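Long-range contacts in CT296 (Chlamydia trachomatis, PDB 3QH7), which is of unknown function but belongs to a sequence family placed in the cupin clan, whose members share a beta-rich fold: residues H20-G25 with W124-S129; E24-V29 with K73-D78; R56-V61 with D95-K100; S112-L117 with D143-L148. All blocks are in the same frame, centred on the assembly; numbering follows the deposited sequence.

Contact 1 of 4, residues H20-G25 with W124-S129; sequences HILFEG and WGLFFS
I21 and F23 pair with F127 and G125 through four backbone hydrogen bonds, I21 with F127 and F23 with G125, each couple bonded in both directions. The straightest is G125 N to F23 O, 3.0 Å at 170°. The non-hydrogen-bonded pairs alternate with them, L22–L126 between and H20–F128 at the end, with H20 CB 3.6 Å from F128 CB. Where strand 20-23 ends and 125-128 begins, W124 turns one indole face to E24: E24 CA sits 3.9 Å from the five-membered ring centroid, 8° off its normal, a CH-pi contact. With CG anti to the backbone N (chi1 179°), the E24 chain runs out across that face toward the ring's rim, CG 3.4 Å from W124 NE1. L22 CD1 meets that indole at its edge, 4.0 Å from W124 CE3. On the face carrying I21 and F23, the phenyl rings of F23 and F127 touch CD1 to CD1 at 4.0 Å, while I21 CG2 lies beside F127 CB. Strand 20-23 is an edge strand of the antiparallel sheet; strand 125-128 bonds on its other flank to 111-116. Helix 77-84 covers F127 through L77, L80, A81 and L84, and helix 9-18 reaches I21 and F23 through H11.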
loop_
_atom_site.group_PDB
_atom_site.type_symbol
_atom_site.label_atom_id
_atom_site.label_comp_id
_atom_site.label_asym_id
_atom_site.label_seq_id
_atom_site.Cartn_x
_atom_site.Cartn_y
_atom_site.Cartn_z
ATOM N N HIS A 20 7.767 -0.096 10.958
ATOM C CA HIS A 20 6.623 -0.431 10.124
ATOM C C HIS A 20 5.329 -0.311 10.947
ATOM O O HIS A 20 5.374 -0.054 12.149
ATOM C CB HIS A 20 6.778 -1.838 9.542
ATOM C CG HIS A 20 6.522 -2.929 10.532
ATOM N ND1 HIS A 20 7.535 -3.650 11.124
ATOM C CD2 HIS A 20 5.365 -3.417 11.041
ATOM C CE1 HIS A 20 7.012 -4.542 11.948
ATOM N NE2 HIS A 20 5.698 -4.418 11.920
ATOM N N ILE A 21 4.182 -0.470 10.294
ATOM C CA ILE A 21 2.887 -0.454 10.980
ATOM C C ILE A 21 1.790 -0.951 10.054
ATOM O O ILE A 21 1.769 -0.646 8.865
ATOM C CB ILE A 21 2.500 0.939 11.519
ATOM C CG1 ILE A 21 1.219 0.843 12.349
ATOM C CG2 ILE A 21 2.290 1.926 10.394
ATOM C CD1 ILE A 21 0.955 2.068 13.204
ATOM N N LEU A 22 0.879 -1.721 10.623
ATOM C CA LEU A 22 -0.136 -2.431 9.871
ATOM C C LEU A 22 -1.500 -1.882 10.282
ATOM O O LEU A 22 -1.776 -1.721 11.464
ATOM C CB LEU A 22 -0.027 -3.931 10.182
ATOM C CG LEU A 22 -1.056 -4.897 9.599
ATOM C CD1 LEU A 22 -1.139 -4.780 8.082
ATOM C CD2 LEU A 22 -0.706 -6.310 10.000
ATOM N N PHE A 23 -2.345 -1.574 9.309
ATOM C CA PHE A 23 -3.629 -0.947 9.588
ATOM C C PHE A 23 -4.725 -1.807 9.001
ATOM O O PHE A 23 -4.675 -2.160 7.824
ATOM C CB PHE A 23 -3.707 0.451 8.959
ATOM C CG PHE A 23 -3.038 1.543 9.764
ATOM C CD1 PHE A 23 -1.807 2.044 9.388
ATOM C CD2 PHE A 23 -3.654 2.081 10.883
ATOM C CE1 PHE A 23 -1.196 3.053 10.115
ATOM C CE2 PHE A 23 -3.044 3.090 11.617
ATOM C CZ PHE A 23 -1.817 3.577 11.228
ATOM N N GLU A 24 -5.718 -2.149 9.816
ATOM C CA GLU A 24 -6.918 -2.781 9.287
ATOM C C GLU A 24 -7.768 -1.731 8.571
ATOM O O GLU A 24 -7.779 -0.557 8.948
ATOM C CB GLU A 24 -7.727 -3.468 10.389
ATOM C CG GLU A 24 -9.015 -4.113 9.876
ATOM C CD GLU A 24 -9.774 -4.894 10.949
ATOM O OE1 GLU A 24 -9.342 -4.875 12.128
ATOM O OE2 GLU A 24 -10.803 -5.530 10.603
ATOM N N GLY A 25 -8.461 -2.157 7.521
ATOM C CA GLY A 25 -9.322 -1.261 6.767
ATOM C C GLY A 25 -8.676 0.073 6.442
ATOM O O GLY A 25 -9.299 1.120 6.600
ATOM N N TRP A 124 -6.545 -3.961 3.817
ATOM C CA TRP A 124 -5.522 -3.850 4.860
ATOM C C TRP A 124 -4.233 -3.300 4.262
ATOM O O TRP A 124 -3.866 -3.649 3.141
ATOM C CB TRP A 124 -5.212 -5.212 5.475
ATOM C CG TRP A 124 -6.220 -5.718 6.456
ATOM C CD1 TRP A 124 -7.579 -5.745 6.313
ATOM C CD2 TRP A 124 -5.939 -6.298 7.733
ATOM N NE1 TRP A 124 -8.162 -6.301 7.431
ATOM C CE2 TRP A 124 -7.176 -6.652 8.314
ATOM C CE3 TRP A 124 -4.763 -6.551 8.441
ATOM C CZ2 TRP A 124 -7.267 -7.242 9.573
ATOM C CZ3 TRP A 124 -4.854 -7.142 9.690
ATOM C CH2 TRP A 124 -6.099 -7.479 10.244
ATOM N N GLY A 125 -3.533 -2.460 5.016
ATOM C CA GLY A 125 -2.333 -1.824 4.508
ATOM C C GLY A 125 -1.186 -1.764 5.496
ATOM O O GLY A 125 -1.379 -1.507 6.683
ATOM N N LEU A 126 0.017 -1.977 4.976
ATOM C CA LEU A 126 1.238 -1.992 5.763
ATOM C C LEU A 126 2.168 -0.879 5.296
ATOM O O LEU A 126 2.531 -0.849 4.138
ATOM C CB LEU A 126 1.930 -3.336 5.565
ATOM C CG LEU A 126 3.228 -3.546 6.330
ATOM C CD1 LEU A 126 2.919 -3.627 7.814
ATOM C CD2 LEU A 126 3.914 -4.802 5.837
ATOM N N PHE A 127 2.524 0.044 6.185
ATOM C CA PHE A 127 3.568 1.029 5.911
ATOM C C PHE A 127 4.894 0.499 6.422
ATOM O O PHE A 127 4.948 -0.089 7.494
ATOM C CB PHE A 127 3.298 2.333 6.648
ATOM C CG PHE A 127 2.155 3.122 6.107
ATOM C CD1 PHE A 127 0.854 2.842 6.500
ATOM C CD2 PHE A 127 2.379 4.184 5.235
ATOM C CE1 PHE A 127 -0.210 3.600 6.022
ATOM C CE2 PHE A 127 1.324 4.940 4.753
ATOM C CZ PHE A 127 0.029 4.651 5.149
ATOM N N PHE A 128 5.971 0.741 5.691
ATOM C CA PHE A 128 7.283 0.276 6.125
ATOM C C PHE A 128 8.372 0.864 5.242
ATOM O O PHE A 128 8.128 1.190 4.087
ATOM C CB PHE A 128 7.335 -1.249 6.042
ATOM C CG PHE A 128 7.306 -1.773 4.636
ATOM C CD1 PHE A 128 8.468 -2.191 4.014
ATOM C CD2 PHE A 128 6.117 -1.815 3.924
ATOM C CE1 PHE A 128 8.447 -2.666 2.721
ATOM C CE2 PHE A 128 6.087 -2.288 2.629
ATOM C CZ PHE A 128 7.260 -2.716 2.026
ATOM N N SER A 129 9.576 1.006 5.768
ATOM C CA SER A 129 10.697 1.358 4.906
ATOM C C SER A 129 11.652 0.179 4.846
ATOM O O SER A 129 11.580 -0.725 5.673
ATOM C CB SER A 129 11.394 2.631 5.381
ATOM O OG SER A 129 11.944 2.464 6.667
#

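Contact 2 of 4, residues E24-V29 with K73-D78; sequences EGLAPV and KRVRLD
L26, A27 and P28, in the loop that joins edge strand 20-23 to helix 29-42, lie against V75 and L77 at the bend between helices 66-74 and 77-84. V75 faces the loop with both methyls. Its CG1, anti to the backbone N (chi1 -175°), comes within 3.2 Å of the L26 carbonyl O; CG2 touches A27 CB at 3.9 Å and P28 CD at 4.0 Å, the valine and proline side chains running antiparallel where they meet. Farther along, L26 CD2 meets L77 CD2 at 3.7 Å, and the same L77 methyl also lies near L26 CG. The bend comes at R76, which leaves helical geometry with positive phi (60°) and is then the N-cap of helix 77-84; P28 is likewise the N-cap of helix 29-42. L26 and L77 both rest on F127 of the sheet, and I71 of helix 66-74 adds to the cover of A27. No hydrogen bond crosses between the two segments: apolar carbons do most of the touching, and A27 is backbone-bonded to G123, just ahead of strand 125-128. The fit of loop to helix bend therefore probably depends on shape and exclusion of water.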
loop_
_atom_site.group_PDB
_atom_site.type_symbol
_atom_site.label_atom_id
_atom_site.label_comp_id
_atom_site.label_asym_id
_atom_site.label_seq_id
_atom_site.Cartn_x
_atom_site.Cartn_y
_atom_site.Cartn_z
ATOM N N GLU A 24 -5.718 -2.149 9.816
ATOM C CA GLU A 24 -6.918 -2.781 9.287
ATOM C C GLU A 24 -7.768 -1.731 8.571
ATOM O O GLU A 24 -7.779 -0.557 8.948
ATOM C CB GLU A 24 -7.727 -3.468 10.389
ATOM C CG GLU A 24 -9.015 -4.113 9.876
ATOM C CD GLU A 24 -9.774 -4.894 10.949
ATOM O OE1 GLU A 24 -9.342 -4.875 12.128
ATOM O OE2 GLU A 24 -10.803 -5.530 10.603
ATOM N N GLY A 25 -8.461 -2.157 7.521
ATOM C CA GLY A 25 -9.322 -1.261 6.767
ATOM C C GLY A 25 -8.676 0.073 6.442
ATOM O O GLY A 25 -9.299 1.120 6.600
ATOM N N LEU A 26 -7.430 0.044 5.982
ATOM C CA LEU A 26 -6.738 1.270 5.589
ATOM C C LEU A 26 -7.470 1.949 4.432
ATOM O O LEU A 26 -7.743 3.154 4.470
ATOM C CB LEU A 26 -5.287 0.965 5.201
ATOM C CG LEU A 26 -4.424 2.156 4.780
ATOM C CD1 LEU A 26 -4.498 3.264 5.814
ATOM C CD2 LEU A 26 -2.972 1.724 4.550
ATOM N N ALA A 27 -7.783 1.162 3.409
ATOM C CA ALA A 27 -8.500 1.650 2.242
ATOM C C ALA A 27 -9.807 0.872 2.103
ATOM O O ALA A 27 -9.924 -0.239 2.614
ATOM C CB ALA A 27 -7.641 1.489 0.996
ATOM N N PRO A 28 -10.802 1.456 1.425
ATOM C CA PRO A 28 -12.081 0.750 1.310
ATOM C C PRO A 28 -11.963 -0.566 0.556
ATOM O O PRO A 28 -11.313 -0.627 -0.486
ATOM C CB PRO A 28 -12.950 1.735 0.532
ATOM C CG PRO A 28 -12.355 3.072 0.824
ATOM C CD PRO A 28 -10.884 2.832 0.909
ATOM N N VAL A 29 -12.587 -1.611 1.087
ATOM C CA VAL A 29 -12.616 -2.895 0.410
ATOM C C VAL A 29 -13.223 -2.774 -0.994
ATOM O O VAL A 29 -12.892 -3.552 -1.882
ATOM C CB VAL A 29 -13.405 -3.938 1.221
ATOM C CG1 VAL A 29 -13.542 -5.235 0.440
ATOM C CG2 VAL A 29 -12.729 -4.196 2.554
ATOM N N LYS A 73 -4.467 8.951 -3.460
ATOM C CA LYS A 73 -4.860 10.343 -3.221
ATOM C C LYS A 73 -6.087 10.466 -2.317
ATOM O O LYS A 73 -6.165 11.384 -1.502
ATOM C CB LYS A 73 -5.121 11.066 -4.552
ATOM C CG LYS A 73 -3.888 11.176 -5.462
ATOM C CD LYS A 73 -2.882 12.201 -4.961
ATOM C CE LYS A 73 -1.710 12.342 -5.924
ATOM N NZ LYS A 73 -1.123 13.718 -5.917
ATOM N N ARG A 74 -7.029 9.537 -2.447
ATOM C CA ARG A 74 -8.300 9.621 -1.723
ATOM C C ARG A 74 -8.261 8.994 -0.334
ATOM O O ARG A 74 -9.105 9.308 0.507
ATOM C CB ARG A 74 -9.426 8.978 -2.522
ATOM C CG ARG A 74 -9.802 9.749 -3.769
ATOM C CD ARG A 74 -10.837 9.004 -4.573
ATOM N NE ARG A 74 -12.124 8.960 -3.884
ATOM C CZ ARG A 74 -12.986 7.955 -3.977
ATOM N NH1 ARG A 74 -12.701 6.894 -4.716
ATOM N NH2 ARG A 74 -14.137 8.007 -3.329
ATOM N N VAL A 75 -7.291 8.116 -0.098
ATOM C CA VAL A 75 -7.059 7.559 1.229
ATOM C C VAL A 75 -5.889 8.305 1.870
ATOM O O VAL A 75 -5.490 8.027 2.998
ATOM C CB VAL A 75 -6.748 6.057 1.159
ATOM C CG1 VAL A 75 -6.619 5.467 2.552
ATOM C CG2 VAL A 75 -7.826 5.330 0.387
ATOM N N ARG A 76 -5.348 9.264 1.134
ATOM C CA ARG A 76 -4.299 10.140 1.646
ATOM C C ARG A 76 -3.039 9.377 2.077
ATOM O O ARG A 76 -2.271 9.847 2.906
ATOM C CB ARG A 76 -4.847 10.981 2.797
ATOM C CG ARG A 76 -6.104 11.743 2.431
ATOM C CD ARG A 76 -6.614 12.608 3.569
ATOM N NE ARG A 76 -5.756 13.770 3.793
ATOM C CZ ARG A 76 -4.832 13.860 4.752
ATOM N NH1 ARG A 76 -4.630 12.856 5.599
ATOM N NH2 ARG A 76 -4.106 14.964 4.872
ATOM N N LEU A 77 -2.820 8.212 1.482
ATOM C CA LEU A 77 -1.647 7.404 1.778
ATOM C C LEU A 77 -0.364 8.200 1.664
ATOM O O LEU A 77 0.569 7.981 2.425
ATOM C CB LEU A 77 -1.565 6.226 0.815
ATOM C CG LEU A 77 -2.701 5.223 0.929
ATOM C CD1 LEU A 77 -2.410 4.042 0.035
ATOM C CD2 LEU A 77 -2.861 4.779 2.385
ATOM N N ASP A 78 -0.307 9.088 0.681
ATOM C CA ASP A 78 0.851 9.950 0.480
ATOM C C ASP A 78 1.125 10.846 1.685
ATOM O O ASP A 78 2.271 10.993 2.099
ATOM C CB ASP A 78 0.661 10.811 -0.774
ATOM C CG ASP A 78 -0.675 11.549 -0.792
ATOM O OD1 ASP A 78 -0.661 12.770 -1.055
ATOM O OD2 ASP A 78 -1.739 10.924 -0.569
#

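Contact 3 of 4, residues R56-V61 with D95-K100; sequences RWRENV and DLWVQK
N60 and D95 meet through two hydrogen bonds at the closely knit end of this contact. The backbone N60 N gives to D95 O at 2.9 Å, almost straight at 174° though from well above the carbonyl plane, and D95 N gives to N60 OD1 at 3.0 Å. N60 is tipped into this with positive phi (53°). The D95 carboxylate also lies beside V61, and its OD2 is hydrogen-bonded to H62. One step along, R58 O accepts W97 N at 2.9 Å. R58 CB and CG lie against W97, CG 4.1 Å from W97 CE3, with the guanidinium at a slant to the indole, planes 35° apart. The loop bridges strand 91-98, an edge strand of the five-stranded antiparallel sheet, at a single pair, E59 with L96, so it borders the sheet without adding a full strand; on the other flank L96 and V98 bond to strand 145-151. Inward, V61 CG1 packs on W97 CB, and the W97 indole NE1 is tied to T144. The outer side is looser and more exposed. There L96 CD1 rests against E59 CG at 3.4 Å and against R56 NH2 at 3.5 Å. R56 N holds E59 OE1 at 2.7 Å across a type I turn.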
loop_
_atom_site.group_PDB
_atom_site.type_symbol
_atom_site.label_atom_id
_atom_site.label_comp_id
_atom_site.label_asym_id
_atom_site.label_seq_id
_atom_site.Cartn_x
_atom_site.Cartn_y
_atom_site.Cartn_z
ATOM N N ARG A 56 7.699 -5.567 -17.109
ATOM C CA ARG A 56 6.694 -6.593 -16.869
ATOM C C ARG A 56 5.320 -5.958 -16.701
ATOM O O ARG A 56 5.202 -4.753 -16.455
ATOM C CB ARG A 56 7.042 -7.411 -15.625
ATOM C CG ARG A 56 6.160 -8.628 -15.416
ATOM C CD ARG A 56 6.672 -9.484 -14.279
ATOM N NE ARG A 56 7.040 -8.676 -13.118
ATOM C CZ ARG A 56 7.161 -9.145 -11.876
ATOM N NH1 ARG A 56 6.930 -10.425 -11.605
ATOM N NH2 ARG A 56 7.503 -8.324 -10.894
ATOM N N TRP A 57 4.285 -6.781 -16.843
ATOM C CA TRP A 57 2.913 -6.314 -16.739
ATOM C C TRP A 57 2.636 -5.715 -15.366
ATOM O O TRP A 57 1.916 -4.725 -15.254
ATOM C CB TRP A 57 1.945 -7.469 -16.998
ATOM N N ARG A 58 3.220 -6.304 -14.326
ATOM C CA ARG A 58 2.859 -5.948 -12.963
ATOM C C ARG A 58 3.569 -4.718 -12.430
ATOM O O ARG A 58 3.299 -4.296 -11.314
ATOM C CB ARG A 58 3.134 -7.110 -12.013
ATOM C CG ARG A 58 2.293 -8.324 -12.279
ATOM C CD ARG A 58 2.971 -9.237 -13.281
ATOM N NE ARG A 58 2.137 -10.395 -13.580
ATOM C CZ ARG A 58 1.835 -11.340 -12.697
ATOM N NH1 ARG A 58 2.300 -11.267 -11.457
ATOM N NH2 ARG A 58 1.067 -12.359 -13.055
ATOM N N GLU A 59 4.469 -4.134 -13.204
ATOM C CA GLU A 59 5.191 -2.969 -12.708
ATOM C C GLU A 59 4.517 -1.666 -13.114
ATOM O O GLU A 59 4.145 -1.470 -14.266
ATOM C CB GLU A 59 6.641 -2.985 -13.182
ATOM C CG GLU A 59 7.383 -4.269 -12.835
ATOM C CD GLU A 59 8.728 -4.362 -13.526
ATOM O OE1 GLU A 59 8.765 -4.782 -14.704
ATOM O OE2 GLU A 59 9.745 -4.008 -12.892
ATOM N N ASN A 60 4.365 -0.775 -12.147
ATOM C CA ASN A 60 3.767 0.526 -12.388
ATOM C C ASN A 60 2.412 0.423 -13.079
ATOM O O ASN A 60 2.167 1.028 -14.124
ATOM C CB ASN A 60 4.733 1.380 -13.188
ATOM C CG ASN A 60 6.042 1.568 -12.471
ATOM O OD1 ASN A 60 6.064 1.765 -11.251
ATOM N ND2 ASN A 60 7.148 1.482 -13.209
ATOM N N VAL A 61 1.527 -0.355 -12.484
ATOM C CA VAL A 61 0.170 -0.446 -12.985
ATOM C C VAL A 61 -0.552 0.899 -12.902
ATOM O O VAL A 61 -1.552 1.092 -13.570
ATOM C CB VAL A 61 -0.627 -1.533 -12.243
ATOM C CG1 VAL A 61 -0.331 -2.898 -12.854
ATOM C CG2 VAL A 61 -0.318 -1.516 -10.744
ATOM N N ASP A 95 5.254 1.261 -8.392
ATOM C CA ASP A 95 4.394 0.273 -7.747
ATOM C C ASP A 95 4.581 -1.111 -8.359
ATOM O O ASP A 95 5.238 -1.270 -9.387
ATOM C CB ASP A 95 2.921 0.691 -7.823
ATOM C CG ASP A 95 2.328 0.507 -9.211
ATOM O OD1 ASP A 95 2.755 -0.427 -9.930
ATOM O OD2 ASP A 95 1.420 1.294 -9.578
ATOM N N LEU A 96 4.005 -2.115 -7.715
ATOM C CA LEU A 96 4.053 -3.471 -8.236
ATOM C C LEU A 96 2.815 -4.211 -7.782
ATOM O O LEU A 96 2.477 -4.213 -6.609
ATOM C CB LEU A 96 5.304 -4.208 -7.753
ATOM C CG LEU A 96 5.632 -5.538 -8.447
ATOM C CD1 LEU A 96 6.003 -5.350 -9.910
ATOM C CD2 LEU A 96 6.765 -6.238 -7.730
ATOM N N TRP A 97 2.128 -4.821 -8.729
ATOM C CA TRP A 97 1.073 -5.732 -8.403
ATOM C C TRP A 97 1.669 -7.111 -8.150
ATOM O O TRP A 97 2.146 -7.751 -9.083
ATOM C CB TRP A 97 0.108 -5.793 -9.562
ATOM C CG TRP A 97 -1.065 -6.588 -9.242
ATOM C CD1 TRP A 97 -1.659 -6.711 -8.025
ATOM C CD2 TRP A 97 -1.793 -7.412 -10.136
ATOM N NE1 TRP A 97 -2.726 -7.559 -8.107
ATOM C CE2 TRP A 97 -2.833 -8.006 -9.397
ATOM C CE3 TRP A 97 -1.676 -7.703 -11.497
ATOM C CZ2 TRP A 97 -3.753 -8.870 -9.970
ATOM C CZ3 TRP A 97 -2.582 -8.565 -12.066
ATOM C CH2 TRP A 97 -3.613 -9.140 -11.304
ATOM N N VAL A 98 1.662 -7.563 -6.896
ATOM C CA VAL A 98 2.223 -8.876 -6.551
ATOM C C VAL A 98 1.153 -9.898 -6.168
ATOM O O VAL A 98 0.093 -9.547 -5.652
ATOM C CB VAL A 98 3.249 -8.784 -5.394
ATOM C CG1 VAL A 98 4.361 -7.810 -5.742
ATOM C CG2 VAL A 98 2.575 -8.384 -4.099
ATOM N N GLN A 99 1.452 -11.170 -6.424
ATOM C CA GLN A 99 0.565 -12.273 -6.071
ATOM C C GLN A 99 1.031 -12.945 -4.783
ATOM O O GLN A 99 0.238 -13.582 -4.091
ATOM C CB GLN A 99 0.511 -13.312 -7.201
ATOM C CG GLN A 99 -0.286 -12.892 -8.432
ATOM C CD GLN A 99 0.241 -11.617 -9.086
ATOM O OE1 GLN A 99 1.419 -11.284 -8.959
ATOM N NE2 GLN A 99 -0.636 -10.896 -9.786
ATOM N N LYS A 100 2.317 -12.813 -4.469
ATOM C CA LYS A 100 2.873 -13.389 -3.243
ATOM C C LYS A 100 3.998 -12.527 -2.657
ATOM O O LYS A 100 4.673 -11.799 -3.373
ATOM C CB LYS A 100 3.373 -14.811 -3.506
ATOM C CG LYS A 100 4.416 -14.910 -4.597
#

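Contact 4 of 4, residues S112-L117 with D143-L148; sequences SVLLCL and DTAIIL
L115 and I146 form a hydrogen-bonded pair of two antiparallel strands, 111-116 and 145-151, inside the five-stranded sheet of this cupin-clan protein. Each gives its N to the other's O at 3.0 Å; V113 and L148 repeat the pattern. Side chains alternate between two faces. V113, L115, I146 and L148 share one, where helix 66-74 covers L115, I146 and L148 through I71 and V68, and F127 meets V113. On this side I146 CG1 leads away from the partner strand, anti to the backbone N (chi1 180°), while the CG2 branch stays close, 4.0 Å from L115 CB. The same methyl takes L117 CD2 at 4.0 Å, the two side chains crossing obliquely just past the strand end. The opposite face carries L114, C116, A145 and I147. I147 CD1 folds back over the neighbouring strand to S112 CB at 3.7 Å, and the A145 methyl lies 3.2 Å from L115 O. I104, F137 and W139 pack on L114 there. Beyond the strands L117 N still reaches T144 O. The T144 hydroxyl points elsewhere, hydrogen-bonded to W97 NE1 and E36, and its OG1 lies 4.0 Å from L117 CB.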
loop_
_atom_site.group_PDB
_atom_site.type_symbol
_atom_site.label_atom_id
_atom_site.label_comp_id
_atom_site.label_asym_id
_atom_site.label_seq_id
_atom_site.Cartn_x
_atom_site.Cartn_y
_atom_site.Cartn_z
ATOM N N SER A 112 7.261 2.666 1.886
ATOM C CA SER A 112 6.390 1.841 1.075
ATOM C C SER A 112 5.110 1.561 1.841
ATOM O O SER A 112 5.069 1.637 3.074
ATOM C CB SER A 112 7.065 0.518 0.737
ATOM O OG SER A 112 8.269 0.725 0.041
ATOM N N VAL A 113 4.067 1.227 1.099
ATOM C CA VAL A 113 2.830 0.773 1.687
ATOM C C VAL A 113 2.395 -0.448 0.920
ATOM O O VAL A 113 2.208 -0.376 -0.285
ATOM C CB VAL A 113 1.719 1.814 1.566
ATOM C CG1 VAL A 113 0.459 1.294 2.214
ATOM C CG2 VAL A 113 2.146 3.113 2.203
ATOM N N LEU A 114 2.259 -1.580 1.593
ATOM C CA LEU A 114 1.644 -2.723 0.957
ATOM C C LEU A 114 0.143 -2.640 1.188
ATOM O O LEU A 114 -0.311 -2.381 2.287
ATOM C CB LEU A 114 2.218 -4.038 1.480
ATOM C CG LEU A 114 1.513 -5.271 0.909
ATOM C CD1 LEU A 114 2.485 -6.365 0.576
ATOM C CD2 LEU A 114 0.448 -5.774 1.868
ATOM N N LEU A 115 -0.625 -2.844 0.133
ATOM C CA LEU A 115 -2.066 -2.756 0.226
ATOM C C LEU A 115 -2.646 -4.057 -0.281
ATOM O O LEU A 115 -2.413 -4.440 -1.420
ATOM C CB LEU A 115 -2.564 -1.588 -0.621
ATOM C CG LEU A 115 -4.027 -1.210 -0.416
ATOM C CD1 LEU A 115 -4.248 -0.793 1.030
ATOM C CD2 LEU A 115 -4.434 -0.103 -1.398
ATOM N N CYS A 116 -3.387 -4.749 0.568
ATOM C CA CYS A 116 -3.998 -5.996 0.156
ATOM C C CYS A 116 -5.273 -5.722 -0.632
ATOM O O CYS A 116 -6.107 -4.923 -0.218
ATOM C CB CYS A 116 -4.301 -6.867 1.364
ATOM S SG CYS A 116 -4.860 -8.497 0.895
ATOM N N LEU A 117 -5.424 -6.384 -1.773
ATOM C CA LEU A 117 -6.538 -6.077 -2.662
ATOM C C LEU A 117 -7.727 -7.006 -2.475
ATOM O O LEU A 117 -8.859 -6.597 -2.684
ATOM C CB LEU A 117 -6.080 -6.093 -4.125
ATOM C CG LEU A 117 -5.074 -4.992 -4.459
ATOM C CD1 LEU A 117 -4.681 -5.027 -5.926
ATOM C CD2 LEU A 117 -5.629 -3.621 -4.081
ATOM N N ASP A 143 -4.988 -14.560 -3.186
ATOM C CA ASP A 143 -5.075 -13.118 -3.028
ATOM C C ASP A 143 -3.882 -12.405 -3.639
ATOM O O ASP A 143 -2.764 -12.923 -3.662
ATOM C CB ASP A 143 -5.179 -12.758 -1.548
ATOM C CG ASP A 143 -6.327 -13.457 -0.863
ATOM O OD1 ASP A 143 -7.387 -13.627 -1.511
ATOM O OD2 ASP A 143 -6.169 -13.839 0.318
ATOM N N THR A 144 -4.131 -11.206 -4.142
ATOM C CA THR A 144 -3.061 -10.369 -4.640
ATOM C C THR A 144 -2.991 -9.119 -3.792
ATOM O O THR A 144 -3.896 -8.825 -3.012
ATOM C CB THR A 144 -3.286 -9.951 -6.107
ATOM O OG1 THR A 144 -4.352 -8.995 -6.175
ATOM C CG2 THR A 144 -3.613 -11.158 -6.980
ATOM N N ALA A 145 -1.902 -8.387 -3.949
ATOM C CA ALA A 145 -1.737 -7.111 -3.295
ATOM C C ALA A 145 -0.953 -6.219 -4.234
ATOM O O ALA A 145 -0.500 -6.653 -5.292
ATOM C CB ALA A 145 -1.006 -7.279 -1.976
ATOM N N ILE A 146 -0.805 -4.963 -3.851
ATOM C CA ILE A 146 -0.038 -4.027 -4.643
ATOM C C ILE A 146 0.885 -3.271 -3.707
ATOM O O ILE A 146 0.491 -2.863 -2.615
ATOM C CB ILE A 146 -0.945 -3.067 -5.446
ATOM C CG1 ILE A 146 -0.103 -2.093 -6.255
ATOM C CG2 ILE A 146 -1.871 -2.291 -4.529
ATOM C CD1 ILE A 146 -0.907 -1.251 -7.208
ATOM N N ILE A 147 2.138 -3.130 -4.113
ATOM C CA ILE A 147 3.112 -2.460 -3.282
ATOM C C ILE A 147 3.358 -1.085 -3.871
ATOM O O ILE A 147 3.562 -0.952 -5.068
ATOM C CB ILE A 147 4.419 -3.300 -3.118
ATOM C CG1 ILE A 147 5.507 -2.459 -2.463
ATOM C CG2 ILE A 147 4.919 -3.854 -4.444
ATOM C CD1 ILE A 147 5.239 -2.185 -1.007
ATOM N N LEU A 148 3.306 -0.066 -3.017
ATOM C CA LEU A 148 3.399 1.327 -3.440
ATOM C C LEU A 148 4.647 1.989 -2.861
ATOM O O LEU A 148 4.827 2.021 -1.651
ATOM C CB LEU A 148 2.164 2.098 -2.965
ATOM C CG LEU A 148 0.794 1.472 -3.244
ATOM C CD1 LEU A 148 -0.306 2.248 -2.528
ATOM C CD2 LEU A 148 0.521 1.403 -4.742
#

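From the N terminus, strand 20-23 opens contact 1, the longest loop, closed at 124-129. Contact 2 starts from the same stretch, sharing E24 and G25, and closes at 73-78. Contact 3 opens at 56-61, before that closure, so contacts 2 and 3 cross; contact 3 closes at 95-100 and is nested inside contact 1. Contact 4 opens at 112-117, within the loop of contact 1, and closes at 143-148 beyond it, so these two cross. Contacts 1, 4 and 3 follow one another across one sheet, from edge strand 20-23 to edge strand 91-98, while contact 2 packs the loop after 20-23 on the bend between two covering helices, touching contacts 1 and 4 through L26 and L77.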